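Local coordinates for macrophage receptor MARCO (Mus musculus, PDB 2OYA), which acts as a macrophage scavenger receptor whose cysteine-rich domain, the part described here, carries a basic and an acidic cluster that both contribute to ligand recognition, at residues A[31-36]-A[68-73]; A[42-47]-A[74-79]; A[62-67]-A[87-92]. One frame throughout, in Å; residues are numbered along the deposited sequence.

Contact 1: A[31-36]-A[68-73]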
loop_
_atom_site.group_PDB
_atom_site.type_symbol
_atom_site.label_atom_id
_atom_site.label_comp_id
_atom_site.label_asym_id
_atom_site.label_seq_id
_atom_site.Cartn_x
_atom_site.Cartn_y
_atom_site.Cartn_z
ATOM N N ASP A 31 3.190 -3.592 8.628
ATOM C CA ASP A 31 2.305 -4.709 8.279
ATOM C C ASP A 31 1.323 -5.137 9.403
ATOM O O ASP A 31 0.571 -6.112 9.235
ATOM C CB ASP A 31 3.083 -5.891 7.731
ATOM C CG ASP A 31 3.872 -6.638 8.814
ATOM O OD1 ASP A 31 3.810 -6.233 9.998
ATOM O OD2 ASP A 31 4.539 -7.645 8.464
ATOM N N ASP A 32 1.332 -4.407 10.525
ATOM C CA ASP A 32 0.400 -4.691 11.627
ATOM C C ASP A 32 -1.030 -4.595 11.101
ATOM O O ASP A 32 -1.444 -3.522 10.660
ATOM C CB ASP A 32 0.552 -3.676 12.771
ATOM C CG ASP A 32 1.896 -3.746 13.485
ATOM O OD1 ASP A 32 2.598 -4.784 13.418
ATOM O OD2 ASP A 32 2.235 -2.735 14.149
ATOM N N ASP A 33 -1.775 -5.704 11.156
ATOM C CA ASP A 33 -3.202 -5.750 10.683
ATOM C C ASP A 33 -3.364 -5.560 9.173
ATOM O O ASP A 33 -4.476 -5.382 8.689
ATOM C CB ASP A 33 -4.104 -4.704 11.383
ATOM C CG ASP A 33 -4.207 -4.900 12.881
ATOM O OD1 ASP A 33 -4.116 -6.054 13.365
ATOM O OD2 ASP A 33 -4.418 -3.866 13.567
ATOM N N TRP A 34 -2.259 -5.592 8.428
ATOM C CA TRP A 34 -2.297 -5.388 6.980
ATOM C C TRP A 34 -2.841 -6.660 6.353
ATOM O O TRP A 34 -2.248 -7.727 6.487
ATOM C CB TRP A 34 -0.904 -5.066 6.456
ATOM C CG TRP A 34 -0.811 -4.803 4.978
ATOM C CD1 TRP A 34 -0.290 -5.631 4.015
ATOM C CD2 TRP A 34 -1.218 -3.606 4.303
ATOM N NE1 TRP A 34 -0.349 -5.021 2.782
ATOM C CE2 TRP A 34 -0.916 -3.778 2.931
ATOM C CE3 TRP A 34 -1.815 -2.404 4.728
ATOM C CZ2 TRP A 34 -1.199 -2.790 1.967
ATOM C CZ3 TRP A 34 -2.091 -1.415 3.771
ATOM C CH2 TRP A 34 -1.784 -1.625 2.401
ATOM N N ASP A 35 -3.994 -6.550 5.700
ATOM C CA ASP A 35 -4.663 -7.746 5.190
ATOM C C ASP A 35 -5.108 -7.579 3.723
ATOM O O ASP A 35 -4.833 -6.560 3.114
ATOM C CB ASP A 35 -5.803 -8.184 6.142
ATOM C CG ASP A 35 -6.965 -7.215 6.177
ATOM O OD1 ASP A 35 -7.828 -7.377 7.071
ATOM O OD2 ASP A 35 -7.031 -6.293 5.327
ATOM N N ASN A 36 -5.765 -8.597 3.152
ATOM C CA ASN A 36 -6.175 -8.544 1.740
ATOM C C ASN A 36 -7.111 -7.377 1.423
ATOM O O ASN A 36 -7.081 -6.844 0.307
ATOM C CB ASN A 36 -6.787 -9.879 1.309
ATOM C CG ASN A 36 -5.730 -10.987 1.152
ATOM O OD1 ASN A 36 -4.538 -10.712 0.967
ATOM N ND2 ASN A 36 -6.167 -12.246 1.248
ATOM N N ASN A 68 -1.539 -0.284 11.557
ATOM C CA ASN A 68 -2.872 -0.778 11.913
ATOM C C ASN A 68 -3.952 -0.328 10.941
ATOM O O ASN A 68 -5.034 0.099 11.350
ATOM C CB ASN A 68 -3.218 -0.397 13.362
ATOM C CG ASN A 68 -2.154 -0.846 14.332
ATOM O OD1 ASN A 68 -1.459 -0.025 14.934
ATOM N ND2 ASN A 68 -1.965 -2.156 14.433
ATOM N N VAL A 69 -3.644 -0.435 9.641
ATOM C CA VAL A 69 -4.642 -0.140 8.618
ATOM C C VAL A 69 -5.756 -1.192 8.686
ATOM O O VAL A 69 -5.481 -2.399 8.679
ATOM C CB VAL A 69 -4.017 -0.094 7.210
ATOM C CG1 VAL A 69 -5.066 0.295 6.156
ATOM C CG2 VAL A 69 -2.829 0.894 7.181
ATOM N N ASN A 70 -6.999 -0.719 8.762
ATOM C CA ASN A 70 -8.161 -1.598 8.853
ATOM C C ASN A 70 -9.269 -1.191 7.886
ATOM O O ASN A 70 -10.332 -0.738 8.300
ATOM C CB ASN A 70 -8.676 -1.637 10.293
ATOM C CG ASN A 70 -7.898 -2.600 11.156
ATOM O OD1 ASN A 70 -8.121 -3.813 11.109
ATOM N ND2 ASN A 70 -6.982 -2.072 11.960
ATOM N N CYS A 71 -9.000 -1.356 6.593
ATOM C CA CYS A 71 -9.978 -1.038 5.545
ATOM C C CYS A 71 -11.093 -2.071 5.565
ATOM O O CYS A 71 -10.858 -3.238 5.900
ATOM C CB CYS A 71 -9.335 -1.082 4.157
ATOM S SG CYS A 71 -7.970 0.096 3.906
ATOM N N ARG A 72 -12.283 -1.629 5.169
ATOM C CA ARG A 72 -13.413 -2.525 4.923
ATOM C C ARG A 72 -13.159 -3.332 3.652
ATOM O O ARG A 72 -13.610 -4.467 3.536
ATOM C CB ARG A 72 -14.715 -1.734 4.780
ATOM C CG ARG A 72 -15.165 -1.009 6.052
ATOM C CD ARG A 72 -16.349 -0.072 5.764
ATOM N NE ARG A 72 -15.998 1.163 5.049
ATOM C CZ ARG A 72 -15.406 2.225 5.601
ATOM N NH1 ARG A 72 -15.056 2.218 6.887
ATOM N NH2 ARG A 72 -15.149 3.304 4.865
ATOM N N GLY A 73 -12.421 -2.739 2.710
ATOM C CA GLY A 73 -12.092 -3.398 1.459
ATOM C C GLY A 73 -12.764 -2.738 0.278
ATOM O O GLY A 73 -12.382 -2.966 -0.880
HETATM O O HOH W 1 -1.328 -1.905 8.505
HETATM O O HOH W 2 -7.342 -4.992 8.707
#

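Contact 2: A[42-47]-A[74-79]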
loop_
_atom_site.group_PDB
_atom_site.type_symbol
_atom_site.label_atom_id
_atom_site.label_comp_id
_atom_site.label_asym_id
_atom_site.label_seq_id
_atom_site.Cartn_x
_atom_site.Cartn_y
_atom_site.Cartn_z
ATOM N N PHE A 42 -5.406 -0.463 -1.545
ATOM C CA PHE A 42 -4.162 0.121 -2.046
ATOM C C PHE A 42 -4.043 -0.117 -3.548
ATOM O O PHE A 42 -3.782 0.818 -4.305
ATOM C CB PHE A 42 -2.960 -0.489 -1.300
ATOM C CG PHE A 42 -1.621 -0.023 -1.810
ATOM C CD1 PHE A 42 -0.960 1.033 -1.183
ATOM C CD2 PHE A 42 -1.013 -0.645 -2.911
ATOM C CE1 PHE A 42 0.291 1.473 -1.656
ATOM C CE2 PHE A 42 0.222 -0.208 -3.396
ATOM C CZ PHE A 42 0.875 0.862 -2.756
ATOM N N CYS A 43 -4.236 -1.369 -3.977
ATOM C CA CYS A 43 -4.104 -1.727 -5.392
ATOM C C CYS A 43 -5.151 -1.039 -6.294
ATOM O O CYS A 43 -4.836 -0.645 -7.412
ATOM C CB CYS A 43 -4.152 -3.247 -5.563
ATOM S SG CYS A 43 -2.729 -4.091 -4.815
ATOM N N ARG A 44 -6.369 -0.880 -5.786
ATOM C CA ARG A 44 -7.445 -0.153 -6.470
ATOM C C ARG A 44 -7.026 1.275 -6.799
ATOM O O ARG A 44 -7.341 1.798 -7.893
ATOM C CB ARG A 44 -8.695 -0.168 -5.592
ATOM C CG ARG A 44 -9.881 0.670 -6.064
ATOM C CD ARG A 44 -11.051 0.463 -5.098
ATOM N NE ARG A 44 -11.517 -0.926 -5.064
ATOM C CZ ARG A 44 -11.935 -1.542 -3.962
ATOM N NH1 ARG A 44 -11.917 -0.901 -2.793
ATOM N NH2 ARG A 44 -12.352 -2.804 -4.026
ATOM N N MET A 45 -6.285 1.899 -5.885
ATOM C CA MET A 45 -5.785 3.255 -6.119
ATOM C C MET A 45 -4.912 3.342 -7.371
ATOM O O MET A 45 -4.905 4.371 -8.067
ATOM C CB MET A 45 -5.026 3.766 -4.903
ATOM C CG MET A 45 -5.906 3.940 -3.676
ATOM S SD MET A 45 -4.938 4.463 -2.257
ATOM C CE MET A 45 -4.490 6.149 -2.720
ATOM N N LEU A 46 -4.199 2.252 -7.667
ATOM C CA LEU A 46 -3.345 2.171 -8.852
ATOM C C LEU A 46 -4.070 1.611 -10.081
ATOM O O LEU A 46 -3.459 1.432 -11.151
ATOM C CB LEU A 46 -2.074 1.366 -8.529
ATOM C CG LEU A 46 -1.106 1.976 -7.514
ATOM C CD1 LEU A 46 -0.050 0.935 -7.135
ATOM C CD2 LEU A 46 -0.448 3.221 -8.084
ATOM N N GLY A 47 -5.364 1.352 -9.939
ATOM C CA GLY A 47 -6.197 0.883 -11.042
ATOM C C GLY A 47 -6.334 -0.635 -11.179
ATOM O O GLY A 47 -6.952 -1.113 -12.130
ATOM N N THR A 74 -13.744 -1.893 0.582
ATOM C CA THR A 74 -14.573 -1.246 -0.427
ATOM C C THR A 74 -14.208 0.231 -0.651
ATOM O O THR A 74 -14.785 0.887 -1.529
ATOM C CB THR A 74 -16.053 -1.316 -0.007
ATOM O OG1 THR A 74 -16.194 -0.714 1.282
ATOM C CG2 THR A 74 -16.536 -2.771 0.043
ATOM N N GLU A 75 -13.260 0.744 0.134
ATOM C CA GLU A 75 -12.815 2.143 0.015
ATOM C C GLU A 75 -12.115 2.404 -1.331
ATOM O O GLU A 75 -11.487 1.499 -1.897
ATOM C CB GLU A 75 -11.895 2.538 1.192
ATOM C CG GLU A 75 -12.515 2.464 2.590
ATOM C CD GLU A 75 -12.433 1.068 3.234
ATOM O OE1 GLU A 75 -12.188 0.069 2.533
ATOM O OE2 GLU A 75 -12.617 0.953 4.460
ATOM N N ASN A 76 -12.237 3.628 -1.844
ATOM C CA ASN A 76 -11.544 4.019 -3.077
ATOM C C ASN A 76 -10.125 4.478 -2.800
ATOM O O ASN A 76 -9.316 4.582 -3.713
ATOM C CB ASN A 76 -12.309 5.108 -3.828
ATOM C CG ASN A 76 -13.693 4.652 -4.251
ATOM O OD1 ASN A 76 -14.690 5.306 -3.938
ATOM N ND2 ASN A 76 -13.761 3.505 -4.940
ATOM N N SER A 77 -9.842 4.716 -1.520
ATOM C CA SER A 77 -8.579 5.262 -1.084
ATOM C C SER A 77 -8.230 4.782 0.324
ATOM O O SER A 77 -9.119 4.610 1.173
ATOM C CB SER A 77 -8.714 6.793 -1.092
ATOM O OG SER A 77 -7.643 7.422 -0.434
ATOM N N LEU A 78 -6.934 4.585 0.585
ATOM C CA LEU A 78 -6.469 4.312 1.967
ATOM C C LEU A 78 -6.775 5.465 2.906
ATOM O O LEU A 78 -6.851 5.287 4.131
ATOM C CB LEU A 78 -4.961 4.053 2.014
ATOM C CG LEU A 78 -4.433 2.703 1.531
ATOM C CD1 LEU A 78 -2.913 2.639 1.718
ATOM C CD2 LEU A 78 -5.097 1.553 2.263
ATOM N N TRP A 79 -6.918 6.658 2.334
ATOM C CA TRP A 79 -7.244 7.832 3.132
ATOM C C TRP A 79 -8.630 7.647 3.784
ATOM O O TRP A 79 -8.892 8.195 4.852
ATOM C CB TRP A 79 -7.166 9.111 2.279
ATOM C CG TRP A 79 -5.774 9.766 2.213
ATOM C CD1 TRP A 79 -5.421 10.983 2.738
ATOM C CD2 TRP A 79 -4.592 9.264 1.544
ATOM N NE1 TRP A 79 -4.090 11.263 2.450
ATOM C CE2 TRP A 79 -3.561 10.221 1.732
ATOM C CE3 TRP A 79 -4.303 8.087 0.829
ATOM C CZ2 TRP A 79 -2.259 10.051 1.221
ATOM C CZ3 TRP A 79 -3.001 7.913 0.323
ATOM C CH2 TRP A 79 -1.999 8.904 0.521
#

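Contact 3: A[62-67]-A[87-92]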
loop_
_atom_site.group_PDB
_atom_site.type_symbol
_atom_site.label_atom_id
_atom_site.label_comp_id
_atom_site.label_asym_id
_atom_site.label_seq_id
_atom_site.Cartn_x
_atom_site.Cartn_y
_atom_site.Cartn_z
ATOM N N GLY A 62 13.230 5.792 5.686
ATOM C CA GLY A 62 12.526 7.021 6.028
ATOM C C GLY A 62 11.291 6.780 6.873
ATOM O O GLY A 62 11.229 5.876 7.707
ATOM N N ASN A 63 10.292 7.610 6.651
ATOM C CA ASN A 63 9.097 7.536 7.451
ATOM C C ASN A 63 8.288 6.256 7.264
ATOM O O ASN A 63 8.150 5.753 6.155
ATOM C CB ASN A 63 8.217 8.741 7.164
ATOM C CG ASN A 63 8.776 9.998 7.738
ATOM O OD1 ASN A 63 8.725 10.219 8.954
ATOM N ND2 ASN A 63 9.334 10.844 6.866
ATOM N N ILE A 64 7.772 5.726 8.370
ATOM C CA ILE A 64 6.712 4.726 8.286
ATOM C C ILE A 64 5.429 5.527 8.511
ATOM O O ILE A 64 5.163 5.994 9.614
ATOM C CB ILE A 64 6.901 3.581 9.313
ATOM C CG1 ILE A 64 8.244 2.857 9.057
ATOM C CG2 ILE A 64 5.722 2.579 9.243
ATOM C CD1 ILE A 64 8.701 1.955 10.208
ATOM N N TRP A 65 4.658 5.747 7.454
ATOM C CA TRP A 65 3.493 6.632 7.593
ATOM C C TRP A 65 2.233 6.004 8.183
ATOM O O TRP A 65 1.444 6.701 8.822
ATOM C CB TRP A 65 3.120 7.265 6.260
ATOM C CG TRP A 65 4.035 8.363 5.770
ATOM C CD1 TRP A 65 4.500 8.519 4.511
ATOM C CD2 TRP A 65 4.556 9.471 6.535
ATOM N NE1 TRP A 65 5.284 9.652 4.425
ATOM C CE2 TRP A 65 5.327 10.257 5.651
ATOM C CE3 TRP A 65 4.432 9.872 7.874
ATOM C CZ2 TRP A 65 6.003 11.410 6.065
ATOM C CZ3 TRP A 65 5.099 11.038 8.285
ATOM C CH2 TRP A 65 5.870 11.788 7.378
ATOM N N LEU A 66 2.010 4.725 7.900
ATOM C CA LEU A 66 0.768 4.042 8.301
ATOM C C LEU A 66 1.018 2.783 9.124
ATOM O O LEU A 66 2.018 2.090 8.931
ATOM C CB LEU A 66 -0.067 3.684 7.070
ATOM C CG LEU A 66 -0.640 4.842 6.250
ATOM C CD1 LEU A 66 -1.336 4.287 5.007
ATOM C CD2 LEU A 66 -1.588 5.704 7.103
ATOM N N ASP A 67 0.104 2.513 10.053
ATOM C CA ASP A 67 0.157 1.326 10.905
ATOM C C ASP A 67 -1.288 0.994 11.291
ATOM O O ASP A 67 -2.162 1.882 11.308
ATOM C CB ASP A 67 1.012 1.610 12.154
ATOM C CG ASP A 67 1.318 0.366 12.972
ATOM O OD1 ASP A 67 1.120 -0.749 12.469
ATOM O OD2 ASP A 67 1.817 0.514 14.119
ATOM N N GLY A 87 1.832 8.507 10.783
ATOM C CA GLY A 87 3.143 8.563 11.403
ATOM C C GLY A 87 3.240 7.974 12.803
ATOM O O GLY A 87 4.335 7.936 13.373
ATOM N N ASN A 88 2.106 7.541 13.360
ATOM C CA ASN A 88 2.054 6.871 14.674
ATOM C C ASN A 88 2.199 5.357 14.530
ATOM O O ASN A 88 1.255 4.682 14.130
ATOM C CB ASN A 88 0.741 7.228 15.405
ATOM C CG ASN A 88 0.593 6.536 16.778
ATOM O OD1 ASN A 88 -0.520 6.221 17.196
ATOM N ND2 ASN A 88 1.698 6.323 17.477
ATOM N N HIS A 89 3.385 4.837 14.854
ATOM C CA HIS A 89 3.670 3.399 14.729
ATOM C C HIS A 89 4.652 2.932 15.810
ATOM O O HIS A 89 5.348 3.739 16.421
ATOM C CB HIS A 89 4.270 3.103 13.342
ATOM C CG HIS A 89 5.639 3.686 13.157
ATOM N ND1 HIS A 89 6.784 3.000 13.497
ATOM C CD2 HIS A 89 6.041 4.916 12.758
ATOM C CE1 HIS A 89 7.837 3.770 13.278
ATOM N NE2 HIS A 89 7.410 4.939 12.832
ATOM N N ASN A 90 4.714 1.627 16.035
ATOM C CA ASN A 90 5.804 1.063 16.820
ATOM C C ASN A 90 6.481 -0.022 15.989
ATOM O O ASN A 90 6.532 -1.185 16.386
ATOM C CB ASN A 90 5.292 0.532 18.161
ATOM C CG ASN A 90 4.143 -0.475 18.015
ATOM O OD1 ASN A 90 3.664 -0.771 16.906
ATOM N ND2 ASN A 90 3.696 -1.008 19.155
ATOM N N CYS A 91 6.970 0.379 14.813
ATOM C CA CYS A 91 7.488 -0.557 13.816
ATOM C C CYS A 91 8.882 -0.192 13.329
ATOM O O CYS A 91 9.374 0.932 13.551
ATOM C CB CYS A 91 6.562 -0.600 12.595
ATOM S SG CYS A 91 4.897 -1.152 13.029
ATOM N N VAL A 92 9.492 -1.150 12.635
ATOM C CA VAL A 92 10.746 -0.917 11.907
ATOM C C VAL A 92 10.517 -1.323 10.450
ATOM O O VAL A 92 9.492 -1.972 10.143
ATOM C CB VAL A 92 11.927 -1.692 12.534
ATOM C CG1 VAL A 92 12.194 -1.208 13.944
ATOM C CG2 VAL A 92 11.660 -3.192 12.543
HETATM O O HOH W 3 8.662 6.585 11.117
#

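Contact 1: A[31-36]-A[68-73]
Asp32 O is bonded from a water (water 1) that donates to it at 2.7 Å, and a weaker CA-H...O contact from Asn68 CA adds to this, 3.3 Å from that same Asp32 O. The water also accepts from Val69 N, at 3.0 Å, and so stitches one loop backbone to the other. Next along, Asn68 ND2 donates to Asp33 OD2 at 3.1 Å with an N-H...O angle of 154°. It reaches the carboxylate from above, 61° out of its plane, while the amide is turned 54° against that plane. Asp33 is brought there by the type II turn from Asp31 to Trp34, closed by Trp34 N to Asp31 O. Beyond it Asp33 O and Val69 O, both acceptors, sit 3.1 Å apart without bonding; a second water is placed to donate to Asp33 O. On the inner side of these polar groups Trp34 and Val69 run alongside each other in the same direction. Val69 CB meets the edge of the indole at CE3 of Trp34, 4.0 Å away, and the indole NE1 is bonded to Gly98 O. Phe42 also packs on Trp34. The 68-73 loop is held by the Cys71-Cys81 disulfide, while 31-36 leads into helix 36-45, capped by Asp35. This suits the loop-rich SRCR fold, and the run Asp31 to Asp33 may belong to the acidic cluster reported for the MARCO domain.

Contact 2: A[42-47]-A[74-79]
Arg44 and Glu75 supply the strong hydrogen bond of this contact. Arg44 NH1 donates to Glu75 O at 2.6 Å, with an angle of 149° at the hydrogen; the oxygen lies at the edge of the guanidinium, in its plane, although the donor is tilted 34° from the carbonyl plane. Gly73 O is a probable second partner of NH1, so the end of the arginine clasps the loop backbone. A weak but nearly straight bond runs the other way, Leu78 N to Met45 SD at 3.5 Å. Within the loop, Ser77 OG accepts from Trp79 N in an ST turn, which lies just beside the residue that meets the sulfur.

The apolar contacts use the end of Met45, Leu78, Trp79 and Phe42. A bend in the methionine at chi3 (70°) swings CE of Met45 to within 3.8 Å of CZ3 of Trp79, the two side chains running roughly perpendicular; the indole also meets Trp86. Leu78 CD1 approaches the edge of the phenyl ring, 3.8 Å from CD1 of Phe42.

Charge plays a lesser part: Glu75 OE1 is 5.4 Å from Arg44 NH1, and its carboxylate is instead engaged by Arg72 N and Gly73 N. Both cross-segment hydrogen bonds end on main-chain atoms of 74-79, so the helix end is bound to the backbone of the loop rather than to its side chains, while Phe42 and Met45 pack on Leu78, the buried apolar one.

Contact 3: A[62-67]-A[87-92]
A loop is laid here along strand 64-66, an outermost strand of the mixed sheet, and it is held by one backbone bond, a ring face and a shared water. Gly87 N donates to Trp65 O at 2.7 Å in a nearly straight bond (170°), while CA of the glycine sits at the edge of the indole. His89 then stands flat against Ile64: Ile64 CB lies over the imidazole, 3.8 Å from the centroid of the His89 ring and 13° off its normal, a CH-pi contact. CD1 of Ile64 comes 3.6 Å from Cys91 O. With CG of His89 between the backbone N and the carbonyl carbon (chi1 68°), the ring turns an edge to its own loop, where Cys91 N donates to ND1 of His89 at 2.9 Å, in the ring plane. A water bridges NE2 of His89 to Ile64 N. Both imidazole nitrogens are thus engaged, which should limit the ring's rotation. Asp67 comes in across the histidine, and its OD2 lies 3.7 Å from Cys91 SG. That sulfur is bonded to Cys30, joining the loop to the end of strand 25-29, neighbour of 64-66, by one of this SRCR domain's three disulfides.

Overall arrangement
The first segments of contacts 1, 2 and 3 lie at 31-36, 42-47 and 62-67, and their partners follow at 68-73, 74-79 and 87-92, so the contacts cross along the chain. Residues 62-79 run through all three in succession. Centres of contacts 1 and 2 are about 12 Å apart, 1 and 3 about 14 Å, 2 and 3 about 20 Å, the latter two on opposite sides of the chain's centre. Helix 36-45 serves contacts 1 and 2; Leu66 touches Leu78 between 2 and 3. Asp32 and Asp67 approach each other where contacts 1 and 3 meet, a closeness left doubtful by the two conformers of Asp32; the patch is only possibly part of the acidic cluster.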